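Local structure of sulfhydryl oxidase 1 (Homo sapiens, 3LLK) at residues F126-V131 against A248-S253; A188-W193 against A241-L246; A53-G58 against V131-Q136; D18-L23 against P57-V62. The protein catalyses the oxidation of thiols to disulfides with FAD as cofactor, probably passing the electrons to oxygen, through a functional sulfhydryl oxidase domain paired with a degenerate one. One frame throughout, in Å; residues are numbered along the deposited sequence.

Contact 1: F126-V131 against A248-S253; sequences FHFLTV and AHFSPS. With FAD (flavin-adenine dinucleotide), chain D.
The aromatic contacts gather on F250. CB of H127 lies over one face of its ring in a CH-pi contact, 3.5 Å from the centroid and 16° off the ring normal, while on the opposite face lies CD2 of H249, the preceding residue. The H127 and F250 rings themselves run nearly parallel but are slid so far apart that they barely overlap. With CG of H127 anti to its carbonyl carbon (chi1 -72°), CB stays on F250 and the imidazole is carried on to the adenine of FAD, with C2A over the centre of its face, 3.1 Å above the plane. F250 meets the same adenine with its edge, CZ lying 3.5 Å from FAD N3A.

Packing on side chains and backbone supplies the rest. V131 sets CG2 3.8 Å from CB of F250. F128 lays its ring against the chain where helix 239-249 has ended: the carbonyl O of F250 sits over one face, toward the rim, and CZ comes within 3.4 Å of S251 C. F250 is the centre of an inverse gamma turn there.

NE2 of H127 is hydrogen-bonded to ND1 of H196. Helix 118-134 thus meets the turn that follows helix 239-249 beside the cofactor, H127 packing a ring face, and F250 a ring edge, against the adenine.

Contact 2: A188-W193 against A241-L246; sequences AVLWLW and ATLNFL. With FAD (flavin-adenine dinucleotide), chain D.
Helices 185-203 and 239-249 cross almost perpendicularly here, their short segments at 93° with a closest axial approach of 10.4 Å, and L190 and L243 are the nearest pair along the backbones.

W193 and L246 make many of the contacts. With CG anti to the backbone N (chi1 159°), the indole of W193 swings over to T242, whose methyl CG2 stands over the face of the six-membered ring, 3.7 Å from its centroid. The hydroxyl of T242 turns back to the carbonyl of D238, and the indole NE1 of W193 is bonded to O of W218, so both polar groups are satisfied while their carbon parts meet. L246 inserts CD1 among three residues: V189 CG1 at 3.7 Å, L190 CD2, and CB of W193 at 4.0 Å. Farther out, CD1 of L243 packs on V189 CG1 and on CG of L190.

W193 also faces the cofactor. Its backbone O accepts a hydrogen bond from FAD N6A at 2.9 Å, with an N-H...O angle of 148°, and the indole meets N1A at its edge. The chemistry is therefore divided within one residue: packing on T242 and L246, with the NE1 bond to W218, holds the indole, and the main-chain carbonyl reads the exocyclic amine of adenine.

Contact 3: A53-G58 against V131-Q136; sequences AKYFPG and VQAARQ
Y55, at the C-terminal end of helix 39-55, runs along the last turn of helix 118-134. Its CB rests 3.9 Å from CB of Q132. CD1 continues past the same residue toward A133, and CE1 comes within 3.7 Å of A133 CA. The methyl of A133 covers one face of the ring in a CH-pi contact, 4.1 Å from the centroid; on the opposite face lies CG of the neighbouring K54. At the tip, OH donates to OE1 of Q136 over 2.7 Å, reaching it in the carbonyl plane, on a lone pair. Ring and amide are nearly coplanar, although Q136 is poorly ordered and this end of the contact is less certain.

The C-terminal ends of helices 39-55 and 118-134 thus meet, one in the FAD-dependent sulfhydryl oxidase family region and one in the Erv1/Alr region, consistent with the pseudo-dimer of functional and degenerate domains.

Q132 closes the other side. Its chain turns about the CB-CG bond (chi2 -83°), bringing NE2 back to the carbonyl O of Y55, a bond of 2.8 Å and 160° at the donor. The acceptor lies in the Q132 amide plane, while NE2 is tilted 34° from the plane of the carbonyl. CB of P57 lies 3.7 Å from the same NE2.

Contact 4: D18-L23 against P57-V62; sequences DLESAL and PGRPLV
The start of helix 60-75, with R59 at its N-cap position, is where helix 16-30 makes this contact, and E20 is the residue that bridges the two. Its carboxylate reaches across with the chain extended beyond CG, and OE2 comes 3.0 Å from NE of R59 in a salt bridge. OE2 sits off the plane of the guanidinium, so charge alone pairs them; the carboxylate and guanidinium planes are turned 44° apart. R59 bends at chi2 and chi3 (108° and 92°), bringing CD and NE beside OE2, though it also touches a crystal neighbour and its pose deserves some caution.

Two waters make up for the missing directed bond. The first donates to OE2 of E20 at 2.9 Å and accepts from the backbone N of R59; the second donates to OE1 of E20 at 2.7 Å and accepts from NE of R59. In the largely helical sulfhydryl oxidase fold this joins two helices of the FAD-dependent sulfhydryl oxidase family region, and a negative charge near the first turn of helix 60-75 would probably be stabilised by the helix dipole.

The methyl CG2 of V62 stands against the carboxylate, 3.3 Å from OE2 of E20. Apolar pairs lie to the sides: CG1 of V62 meets CD1 of L23 tip to tip at 4.1 Å, and CD1 of L19 touches CG of P57, crossing it at about a right angle. I255 of strand 255-256 also packs against both L19 and P57.

Contacts 1 and 2 line the cofactor; contacts 3 and 4 lie farther off. The first two share helix 239-249 and have centres about 10 Å apart, with T130 and L192 packed together between them. The adenine is met by H127 of helix 118-134, W193 of helix 185-203 and F250, just after helix 239-249. Contact 3 continues helix 118-134 from contact 1, sharing V131, and F128 CE1 lies 3.5 Å from CG of P57. Contact 4 takes over P57 and G58 from contact 3, with F56 CZ 3.5 Å from CD1 of L23. The side chain of Q132 is about 13 Å from FAD and that of L19 about 10 Å. The centres of contacts 2 and 4 are about 22 Å apart.

Contact 1: F126-V131 against A248-S253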
# COMPACT_ATOMS: atom_id res chain seq x y z
N PHE A 126 1.09 -0.54 -0.96
CA PHE A 126 2.19 0.44 -0.96
C PHE A 126 3.49 -0.14 -1.53
O PHE A 126 4.12 0.46 -2.41
CB PHE A 126 2.46 0.98 0.46
CG PHE A 126 1.41 1.95 0.98
CD1 PHE A 126 0.45 2.50 0.14
CD2 PHE A 126 1.41 2.31 2.33
CE1 PHE A 126 -0.52 3.39 0.64
CE2 PHE A 126 0.45 3.20 2.84
CZ PHE A 126 -0.51 3.74 1.99
N HIS A 127 3.92 -1.29 -1.01
CA HIS A 127 5.14 -1.93 -1.48
C HIS A 127 5.04 -2.20 -2.98
O HIS A 127 5.98 -1.97 -3.74
CB HIS A 127 5.39 -3.26 -0.75
CG HIS A 127 5.82 -3.09 0.67
ND1 HIS A 127 7.00 -2.49 1.03
CD2 HIS A 127 5.20 -3.42 1.83
CE1 HIS A 127 7.10 -2.45 2.34
NE2 HIS A 127 6.02 -3.01 2.85
N PHE A 128 3.89 -2.68 -3.41
CA PHE A 128 3.70 -3.00 -4.81
C PHE A 128 3.86 -1.76 -5.67
O PHE A 128 4.51 -1.81 -6.72
CB PHE A 128 2.35 -3.66 -5.04
CG PHE A 128 2.36 -4.68 -6.14
CD1 PHE A 128 2.59 -4.30 -7.45
CD2 PHE A 128 2.18 -6.03 -5.85
CE1 PHE A 128 2.64 -5.25 -8.48
CE2 PHE A 128 2.23 -6.99 -6.86
CZ PHE A 128 2.46 -6.60 -8.18
N LEU A 129 3.29 -0.64 -5.22
CA LEU A 129 3.40 0.61 -5.97
C LEU A 129 4.86 1.03 -6.10
O LEU A 129 5.27 1.45 -7.18
CB LEU A 129 2.57 1.73 -5.30
CG LEU A 129 1.05 1.51 -5.33
CD1 LEU A 129 0.35 2.61 -4.53
CD2 LEU A 129 0.56 1.51 -6.78
N THR A 130 5.65 0.91 -5.03
CA THR A 130 7.06 1.31 -5.12
C THR A 130 7.83 0.43 -6.10
O THR A 130 8.67 0.92 -6.87
CB THR A 130 7.78 1.27 -3.75
OG1 THR A 130 7.74 -0.05 -3.19
CG2 THR A 130 7.14 2.26 -2.79
N VAL A 131 7.54 -0.87 -6.08
CA VAL A 131 8.22 -1.78 -6.97
C VAL A 131 7.83 -1.55 -8.42
O VAL A 131 8.69 -1.56 -9.30
CB VAL A 131 7.98 -3.25 -6.59
CG1 VAL A 131 8.57 -4.18 -7.66
CG2 VAL A 131 8.65 -3.54 -5.23
N ALA A 248 10.93 -9.30 -7.32
CA ALA A 248 10.32 -10.56 -7.71
C ALA A 248 9.01 -10.80 -6.97
O ALA A 248 8.02 -11.23 -7.55
CB ALA A 248 11.29 -11.72 -7.44
N HIS A 249 9.02 -10.53 -5.66
CA HIS A 249 7.84 -10.75 -4.83
C HIS A 249 6.66 -9.86 -5.19
O HIS A 249 5.53 -10.33 -5.39
CB HIS A 249 8.22 -10.56 -3.35
CG HIS A 249 7.10 -10.88 -2.41
ND1 HIS A 249 6.82 -12.16 -1.99
CD2 HIS A 249 6.16 -10.08 -1.84
CE1 HIS A 249 5.76 -12.14 -1.20
NE2 HIS A 249 5.34 -10.89 -1.10
N PHE A 250 6.91 -8.56 -5.27
CA PHE A 250 5.85 -7.61 -5.62
C PHE A 250 5.79 -7.37 -7.12
O PHE A 250 5.99 -6.24 -7.59
CB PHE A 250 6.07 -6.29 -4.87
CG PHE A 250 5.99 -6.42 -3.38
CD1 PHE A 250 4.77 -6.63 -2.75
CD2 PHE A 250 7.13 -6.32 -2.60
CE1 PHE A 250 4.68 -6.74 -1.36
CE2 PHE A 250 7.06 -6.43 -1.20
CZ PHE A 250 5.82 -6.64 -0.58
N SER A 251 5.53 -8.43 -7.88
CA SER A 251 5.45 -8.34 -9.34
C SER A 251 4.15 -8.97 -9.84
O SER A 251 3.59 -9.87 -9.21
CB SER A 251 6.64 -9.06 -9.99
OG SER A 251 6.52 -10.46 -9.81
N PRO A 252 3.65 -8.50 -10.99
CA PRO A 252 2.40 -9.02 -11.56
C PRO A 252 2.37 -10.54 -11.70
O PRO A 252 1.32 -11.16 -11.52
CB PRO A 252 2.31 -8.30 -12.91
CG PRO A 252 2.97 -6.98 -12.62
CD PRO A 252 4.18 -7.39 -11.81
N SER A 253 3.51 -11.14 -12.01
CA SER A 253 3.57 -12.60 -12.18
C SER A 253 3.39 -13.35 -10.87
O SER A 253 2.99 -14.51 -10.87
CB SER A 253 4.89 -13.02 -12.84
OG SER A 253 6.01 -12.72 -12.02
PA FAD D . 1.60 -6.41 7.89
O1A FAD D . 0.33 -5.70 7.62
O2A FAD D . 2.71 -5.82 8.69
O5B FAD D . 2.24 -6.93 6.56
C5B FAD D . 1.54 -7.17 5.34
C4B FAD D . 2.35 -8.28 4.72
O4B FAD D . 3.37 -7.60 3.93
C3B FAD D . 2.91 -9.55 5.39
O3B FAD D . 1.99 -10.62 5.59
C2B FAD D . 4.06 -9.80 4.53
O2B FAD D . 3.82 -10.60 3.42
C1B FAD D . 4.53 -8.43 4.03
N9A FAD D . 5.55 -7.72 4.74
C8A FAD D . 5.97 -7.74 6.10
N7A FAD D . 6.97 -6.99 6.40
C5A FAD D . 7.29 -6.43 5.18
C6A FAD D . 8.34 -5.55 4.83
N6A FAD D . 9.25 -5.11 5.71
N1A FAD D . 8.48 -5.13 3.52
C2A FAD D . 7.70 -5.58 2.51
N3A FAD D . 6.66 -6.46 2.84
C4A FAD D . 6.50 -6.85 4.21
N1 FAD D . -0.26 -0.79 13.95
C2 FAD D . -0.09 -0.55 15.30
O2 FAD D . -0.67 -1.31 16.08
N3 FAD D . 0.76 0.53 15.51
C4 FAD D . 1.41 1.34 14.54
O4 FAD D . 2.13 2.33 14.91
C4X FAD D . 1.17 1.02 13.22
N5 FAD D . 1.69 1.84 12.17
C5X FAD D . 1.39 1.64 10.79
C6 FAD D . 1.86 2.59 9.87
C7 FAD D . 1.58 2.37 8.49
C7M FAD D . 2.13 3.44 7.54
C8 FAD D . 0.84 1.24 8.05
C8M FAD D . 0.47 0.81 6.64
C9 FAD D . 0.35 0.34 9.00
C9A FAD D . 0.54 0.49 10.40
N10 FAD D . 0.14 -0.32 11.58
C10 FAD D . 0.31 -0.08 12.92
C1' FAD D . -0.40 -1.61 11.27
C2' FAD D . 0.53 -2.77 11.16
O2' FAD D . 1.77 -2.38 10.51
C3' FAD D . 0.04 -4.00 10.45
O3' FAD D . -0.43 -3.66 9.15
C4' FAD D . -0.94 -4.94 11.14
O4' FAD D . -0.59 -5.11 12.55
C5' FAD D . -1.22 -6.23 10.51
O5' FAD D . -0.01 -6.99 10.55
P FAD D . 0.28 -8.25 9.70
O1P FAD D . 1.01 -9.11 10.63
O2P FAD D . -0.94 -8.85 9.10
O3P FAD D . 1.26 -7.85 8.48

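Contact 2: A188-W193 against A241-L246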
# COMPACT_ATOMS: atom_id res chain seq x y z
N ALA A 188 13.64 4.02 -2.90
CA ALA A 188 12.30 4.18 -2.36
C ALA A 188 11.74 2.81 -1.97
O ALA A 188 11.08 2.66 -0.95
CB ALA A 188 11.38 4.86 -3.37
N VAL A 189 12.03 1.81 -2.80
CA VAL A 189 11.57 0.46 -2.52
C VAL A 189 12.18 -0.03 -1.20
O VAL A 189 11.48 -0.57 -0.34
CB VAL A 189 11.98 -0.53 -3.64
CG1 VAL A 189 11.86 -1.97 -3.14
CG2 VAL A 189 11.08 -0.32 -4.86
N LEU A 190 13.49 0.17 -1.05
CA LEU A 190 14.20 -0.26 0.14
C LEU A 190 13.81 0.56 1.35
O LEU A 190 13.79 0.06 2.47
CB LEU A 190 15.71 -0.16 -0.08
CG LEU A 190 16.32 -1.14 -1.09
CD1 LEU A 190 17.78 -0.80 -1.33
CD2 LEU A 190 16.18 -2.57 -0.56
N TRP A 191 13.51 1.83 1.14
CA TRP A 191 13.12 2.70 2.25
C TRP A 191 11.83 2.21 2.89
O TRP A 191 11.71 2.17 4.12
CB TRP A 191 12.92 4.15 1.79
CG TRP A 191 12.62 5.05 2.96
CD1 TRP A 191 13.53 5.69 3.75
CD2 TRP A 191 11.33 5.30 3.55
NE1 TRP A 191 12.90 6.31 4.79
CE2 TRP A 191 11.55 6.10 4.70
CE3 TRP A 191 10.02 4.93 3.22
CZ2 TRP A 191 10.51 6.53 5.52
CZ3 TRP A 191 8.98 5.36 4.04
CH2 TRP A 191 9.24 6.15 5.18
N LEU A 192 10.85 1.87 2.06
CA LEU A 192 9.56 1.41 2.57
C LEU A 192 9.72 0.06 3.24
O LEU A 192 9.11 -0.22 4.27
CB LEU A 192 8.54 1.30 1.43
CG LEU A 192 7.08 1.11 1.86
CD1 LEU A 192 6.64 2.27 2.73
CD2 LEU A 192 6.20 1.01 0.62
N TRP A 193 10.55 -0.79 2.63
CA TRP A 193 10.81 -2.12 3.15
C TRP A 193 11.41 -2.06 4.56
O TRP A 193 10.89 -2.70 5.48
CB TRP A 193 11.77 -2.85 2.22
CG TRP A 193 12.51 -3.99 2.86
CD1 TRP A 193 12.01 -5.21 3.20
CD2 TRP A 193 13.89 -4.01 3.24
NE1 TRP A 193 12.99 -5.99 3.77
CE2 TRP A 193 14.16 -5.27 3.80
CE3 TRP A 193 14.93 -3.07 3.15
CZ2 TRP A 193 15.42 -5.63 4.29
CZ3 TRP A 193 16.20 -3.43 3.64
CH2 TRP A 193 16.43 -4.70 4.20
N ALA A 241 20.55 -8.50 -2.74
CA ALA A 241 19.70 -9.68 -2.84
C ALA A 241 18.27 -9.32 -2.44
O ALA A 241 17.31 -9.74 -3.08
CB ALA A 241 20.25 -10.80 -1.93
N THR A 242 18.14 -8.54 -1.37
CA THR A 242 16.84 -8.11 -0.85
C THR A 242 16.08 -7.31 -1.91
O THR A 242 14.89 -7.52 -2.14
CB THR A 242 17.03 -7.27 0.44
OG1 THR A 242 17.65 -8.08 1.45
CG2 THR A 242 15.68 -6.75 0.97
N LEU A 243 16.78 -6.39 -2.58
CA LEU A 243 16.13 -5.59 -3.62
C LEU A 243 15.57 -6.49 -4.72
O LEU A 243 14.43 -6.31 -5.16
CB LEU A 243 17.13 -4.59 -4.24
CG LEU A 243 16.56 -3.69 -5.34
CD1 LEU A 243 15.41 -2.84 -4.78
CD2 LEU A 243 17.68 -2.80 -5.90
N ASN A 244 16.35 -7.48 -5.14
CA ASN A 244 15.91 -8.41 -6.18
C ASN A 244 14.72 -9.22 -5.70
O ASN A 244 13.75 -9.40 -6.43
CB ASN A 244 17.04 -9.36 -6.58
CG ASN A 244 18.16 -8.66 -7.34
OD1 ASN A 244 17.91 -7.90 -8.27
ND2 ASN A 244 19.40 -8.92 -6.94
N PHE A 245 14.78 -9.70 -4.46
CA PHE A 245 13.65 -10.47 -3.96
C PHE A 245 12.40 -9.59 -3.97
O PHE A 245 11.33 -10.03 -4.38
CB PHE A 245 13.90 -10.97 -2.53
CG PHE A 245 12.67 -11.54 -1.87
CD1 PHE A 245 12.21 -12.81 -2.21
CD2 PHE A 245 11.93 -10.78 -0.97
CE1 PHE A 245 11.03 -13.32 -1.65
CE2 PHE A 245 10.76 -11.27 -0.41
CZ PHE A 245 10.30 -12.55 -0.75
N LEU A 246 12.54 -8.35 -3.52
CA LEU A 246 11.39 -7.45 -3.49
C LEU A 246 10.79 -7.27 -4.89
O LEU A 246 9.57 -7.35 -5.08
CB LEU A 246 11.81 -6.10 -2.88
CG LEU A 246 12.17 -6.11 -1.39
CD1 LEU A 246 12.87 -4.82 -1.03
CD2 LEU A 246 10.91 -6.28 -0.53
PA FAD D . 1.60 -6.41 7.89
O1A FAD D . 0.33 -5.70 7.62
O2A FAD D . 2.71 -5.82 8.69
O5B FAD D . 2.24 -6.93 6.56
C5B FAD D . 1.54 -7.17 5.34
C4B FAD D . 2.35 -8.28 4.72
O4B FAD D . 3.37 -7.60 3.93
C3B FAD D . 2.91 -9.55 5.39
O3B FAD D . 1.99 -10.62 5.59
C2B FAD D . 4.06 -9.80 4.53
O2B FAD D . 3.82 -10.60 3.42
C1B FAD D . 4.53 -8.43 4.03
N9A FAD D . 5.55 -7.72 4.74
C8A FAD D . 5.97 -7.74 6.10
N7A FAD D . 6.97 -6.99 6.40
C5A FAD D . 7.29 -6.43 5.18
C6A FAD D . 8.34 -5.55 4.83
N6A FAD D . 9.25 -5.11 5.71
N1A FAD D . 8.48 -5.13 3.52
C2A FAD D . 7.70 -5.58 2.51
N3A FAD D . 6.66 -6.46 2.84
C4A FAD D . 6.50 -6.85 4.21
N1 FAD D . -0.26 -0.79 13.95
C2 FAD D . -0.09 -0.55 15.30
O2 FAD D . -0.67 -1.31 16.08
N3 FAD D . 0.76 0.53 15.51
C4 FAD D . 1.41 1.34 14.54
O4 FAD D . 2.13 2.33 14.91
C4X FAD D . 1.17 1.02 13.22
N5 FAD D . 1.69 1.84 12.17
C5X FAD D . 1.39 1.64 10.79
C6 FAD D . 1.86 2.59 9.87
C7 FAD D . 1.58 2.37 8.49
C7M FAD D . 2.13 3.44 7.54
C8 FAD D . 0.84 1.24 8.05
C8M FAD D . 0.47 0.81 6.64
C9 FAD D . 0.35 0.34 9.00
C9A FAD D . 0.54 0.49 10.40
N10 FAD D . 0.14 -0.32 11.58
C10 FAD D . 0.31 -0.08 12.92
C1' FAD D . -0.40 -1.61 11.27
C2' FAD D . 0.53 -2.77 11.16
O2' FAD D . 1.77 -2.38 10.51
C3' FAD D . 0.04 -4.00 10.45
O3' FAD D . -0.43 -3.66 9.15
C4' FAD D . -0.94 -4.94 11.14
O4' FAD D . -0.59 -5.11 12.55
C5' FAD D . -1.22 -6.23 10.51
O5' FAD D . -0.01 -6.99 10.55
P FAD D . 0.28 -8.25 9.70
O1P FAD D . 1.01 -9.11 10.63
O2P FAD D . -0.94 -8.85 9.10
O3P FAD D . 1.26 -7.85 8.48

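Contact 3: A53-G58 against V131-Q136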
# COMPACT_ATOMS: atom_id res chain seq x y z
N ALA A 53 -3.68 4.86 -10.87
CA ALA A 53 -4.02 4.75 -12.29
C ALA A 53 -2.82 4.29 -13.12
O ALA A 53 -2.97 3.56 -14.09
CB ALA A 53 -4.54 6.09 -12.81
N LYS A 54 -1.63 4.72 -12.72
CA LYS A 54 -0.43 4.35 -13.47
C LYS A 54 0.30 3.10 -13.00
O LYS A 54 0.78 2.32 -13.83
CB LYS A 54 0.56 5.52 -13.47
CG LYS A 54 1.83 5.24 -14.25
CD LYS A 54 2.72 6.46 -14.32
CE LYS A 54 3.90 6.21 -15.24
NZ LYS A 54 4.75 7.43 -15.37
N TYR A 55 0.38 2.89 -11.69
CA TYR A 55 1.13 1.75 -11.17
C TYR A 55 0.39 0.55 -10.57
O TYR A 55 0.99 -0.50 -10.36
CB TYR A 55 2.16 2.26 -10.15
CG TYR A 55 3.19 3.19 -10.77
CD1 TYR A 55 4.03 2.74 -11.79
CD2 TYR A 55 3.32 4.51 -10.33
CE1 TYR A 55 4.97 3.59 -12.37
CE2 TYR A 55 4.26 5.36 -10.89
CZ TYR A 55 5.09 4.90 -11.91
OH TYR A 55 6.03 5.74 -12.46
N PHE A 56 -0.90 0.69 -10.26
CA PHE A 56 -1.62 -0.45 -9.71
C PHE A 56 -1.63 -1.55 -10.77
O PHE A 56 -1.96 -1.30 -11.92
CB PHE A 56 -3.05 -0.07 -9.34
CG PHE A 56 -3.81 -1.18 -8.68
CD1 PHE A 56 -4.59 -2.06 -9.43
CD2 PHE A 56 -3.74 -1.37 -7.30
CE1 PHE A 56 -5.29 -3.11 -8.82
CE2 PHE A 56 -4.43 -2.42 -6.66
CZ PHE A 56 -5.21 -3.29 -7.43
N PRO A 57 -1.27 -2.79 -10.38
CA PRO A 57 -1.23 -3.94 -11.31
C PRO A 57 -2.62 -4.52 -11.56
O PRO A 57 -2.84 -5.71 -11.37
CB PRO A 57 -0.32 -4.92 -10.57
CG PRO A 57 -0.75 -4.73 -9.13
CD PRO A 57 -0.89 -3.20 -9.01
N GLY A 58 -3.54 -3.69 -12.02
CA GLY A 58 -4.90 -4.14 -12.22
C GLY A 58 -5.28 -4.84 -13.51
O GLY A 58 -4.61 -4.70 -14.54
N VAL A 131 7.54 -0.87 -6.08
CA VAL A 131 8.22 -1.78 -6.97
C VAL A 131 7.83 -1.55 -8.42
O VAL A 131 8.69 -1.56 -9.30
CB VAL A 131 7.98 -3.25 -6.59
CG1 VAL A 131 8.57 -4.18 -7.66
CG2 VAL A 131 8.65 -3.54 -5.23
N GLN A 132 6.55 -1.35 -8.68
CA GLN A 132 6.10 -1.09 -10.04
C GLN A 132 6.85 0.13 -10.59
O GLN A 132 7.26 0.14 -11.75
CB GLN A 132 4.60 -0.80 -10.07
CG GLN A 132 3.71 -1.99 -9.82
CD GLN A 132 3.47 -2.81 -11.08
OE1 GLN A 132 4.30 -3.62 -11.48
NE2 GLN A 132 2.33 -2.59 -11.72
N ALA A 133 7.02 1.14 -9.75
CA ALA A 133 7.70 2.38 -10.15
C ALA A 133 9.19 2.18 -10.39
O ALA A 133 9.82 2.97 -11.09
CB ALA A 133 7.50 3.46 -9.08
N ALA A 134 9.75 1.12 -9.79
CA ALA A 134 11.17 0.84 -9.92
C ALA A 134 11.46 -0.08 -11.10
O ALA A 134 12.61 -0.21 -11.52
CB ALA A 134 11.70 0.22 -8.63
N ARG A 135 10.43 -0.73 -11.63
CA ARG A 135 10.60 -1.59 -12.78
C ARG A 135 10.33 -0.70 -13.97
O ARG A 135 9.56 -1.04 -14.86
CB ARG A 135 9.61 -2.76 -12.75
CG ARG A 135 10.19 -4.04 -12.17
CD ARG A 135 9.10 -5.07 -11.90
NE ARG A 135 8.14 -4.57 -10.93
CZ ARG A 135 7.05 -5.24 -10.55
NH1 ARG A 135 6.80 -6.43 -11.06
NH2 ARG A 135 6.22 -4.71 -9.66
N GLN A 136 10.97 0.46 -13.95
CA GLN A 136 10.81 1.47 -14.99
C GLN A 136 12.16 2.02 -15.44
O GLN A 136 13.22 1.50 -15.06
CB GLN A 136 9.93 2.60 -14.44
CG GLN A 136 9.56 3.67 -15.43
CD GLN A 136 8.65 4.73 -14.81
OE1 GLN A 136 7.61 4.40 -14.25
NE2 GLN A 136 9.05 5.99 -14.92

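Contact 4: D18-L23 against P57-V62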
# COMPACT_ATOMS: atom_id res chain seq x y z
N ASP A 18 -6.73 -9.24 -2.18
CA ASP A 18 -6.27 -8.32 -1.14
C ASP A 18 -6.07 -6.93 -1.74
O ASP A 18 -6.44 -5.93 -1.13
CB ASP A 18 -4.95 -8.80 -0.50
CG ASP A 18 -5.11 -10.10 0.29
OD1 ASP A 18 -5.94 -10.16 1.24
OD2 ASP A 18 -4.37 -11.06 -0.03
N LEU A 19 -5.49 -6.87 -2.94
CA LEU A 19 -5.24 -5.58 -3.58
C LEU A 19 -6.52 -4.84 -3.96
O LEU A 19 -6.65 -3.65 -3.69
CB LEU A 19 -4.34 -5.77 -4.81
CG LEU A 19 -2.93 -6.31 -4.54
CD1 LEU A 19 -2.23 -6.68 -5.85
CD2 LEU A 19 -2.11 -5.27 -3.77
N GLU A 20 -7.47 -5.54 -4.58
CA GLU A 20 -8.73 -4.91 -4.97
C GLU A 20 -9.56 -4.51 -3.75
O GLU A 20 -10.28 -3.51 -3.77
CB GLU A 20 -9.54 -5.83 -5.89
CG GLU A 20 -8.78 -6.23 -7.15
CD GLU A 20 -9.65 -6.95 -8.18
OE1 GLU A 20 -10.59 -7.67 -7.78
OE2 GLU A 20 -9.37 -6.80 -9.38
N SER A 21 -9.48 -5.30 -2.68
CA SER A 21 -10.21 -4.98 -1.46
C SER A 21 -9.63 -3.72 -0.85
O SER A 21 -10.37 -2.88 -0.31
CB SER A 21 -10.13 -6.14 -0.45
OG SER A 21 -10.92 -7.24 -0.87
N ALA A 22 -8.31 -3.58 -0.92
CA ALA A 22 -7.64 -2.39 -0.41
C ALA A 22 -8.21 -1.17 -1.15
O ALA A 22 -8.62 -0.19 -0.53
CB ALA A 22 -6.12 -2.49 -0.61
N LEU A 23 -8.23 -1.23 -2.48
CA LEU A 23 -8.78 -0.13 -3.28
C LEU A 23 -10.22 0.17 -2.86
O LEU A 23 -10.61 1.33 -2.68
CB LEU A 23 -8.78 -0.48 -4.77
CG LEU A 23 -7.43 -0.61 -5.50
CD1 LEU A 23 -7.69 -0.83 -6.99
CD2 LEU A 23 -6.60 0.64 -5.29
N PRO A 57 -1.27 -2.79 -10.38
CA PRO A 57 -1.23 -3.94 -11.31
C PRO A 57 -2.62 -4.52 -11.56
O PRO A 57 -2.84 -5.71 -11.37
CB PRO A 57 -0.32 -4.92 -10.57
CG PRO A 57 -0.75 -4.73 -9.13
CD PRO A 57 -0.89 -3.20 -9.01
N GLY A 58 -3.54 -3.69 -12.02
CA GLY A 58 -4.90 -4.14 -12.22
C GLY A 58 -5.28 -4.84 -13.51
O GLY A 58 -4.61 -4.70 -14.54
N ARG A 59 -6.36 -5.61 -13.43
CA ARG A 59 -6.88 -6.30 -14.60
C ARG A 59 -7.46 -5.17 -15.44
O ARG A 59 -7.66 -4.06 -14.93
CB ARG A 59 -7.99 -7.28 -14.21
CG ARG A 59 -7.59 -8.31 -13.17
CD ARG A 59 -8.25 -8.01 -11.83
NE ARG A 59 -9.53 -8.69 -11.64
CZ ARG A 59 -10.63 -8.48 -12.38
NH1 ARG A 59 -10.62 -7.60 -13.36
NH2 ARG A 59 -11.73 -9.17 -12.11
N PRO A 60 -7.76 -5.43 -16.72
CA PRO A 60 -8.31 -4.43 -17.63
C PRO A 60 -9.49 -3.61 -17.10
O PRO A 60 -9.48 -2.39 -17.19
CB PRO A 60 -8.67 -5.24 -18.87
CG PRO A 60 -8.95 -6.61 -18.31
CD PRO A 60 -7.82 -6.77 -17.34
N LEU A 61 -10.51 -4.26 -16.54
CA LEU A 61 -11.65 -3.52 -16.02
C LEU A 61 -11.25 -2.59 -14.88
O LEU A 61 -11.74 -1.46 -14.79
CB LEU A 61 -12.74 -4.48 -15.53
CG LEU A 61 -13.78 -4.97 -16.54
CD1 LEU A 61 -14.70 -5.98 -15.87
CD2 LEU A 61 -14.57 -3.78 -17.06
N VAL A 62 -10.38 -3.07 -14.00
CA VAL A 62 -9.93 -2.27 -12.85
C VAL A 62 -9.04 -1.11 -13.29
O VAL A 62 -9.17 0.00 -12.78
CB VAL A 62 -9.19 -3.16 -11.82
CG1 VAL A 62 -8.57 -2.29 -10.72
CG2 VAL A 62 -10.17 -4.14 -11.19
O HOH W 1 -6.84 -5.78 -10.31
O HOH W 2 -10.15 -9.97 -9.16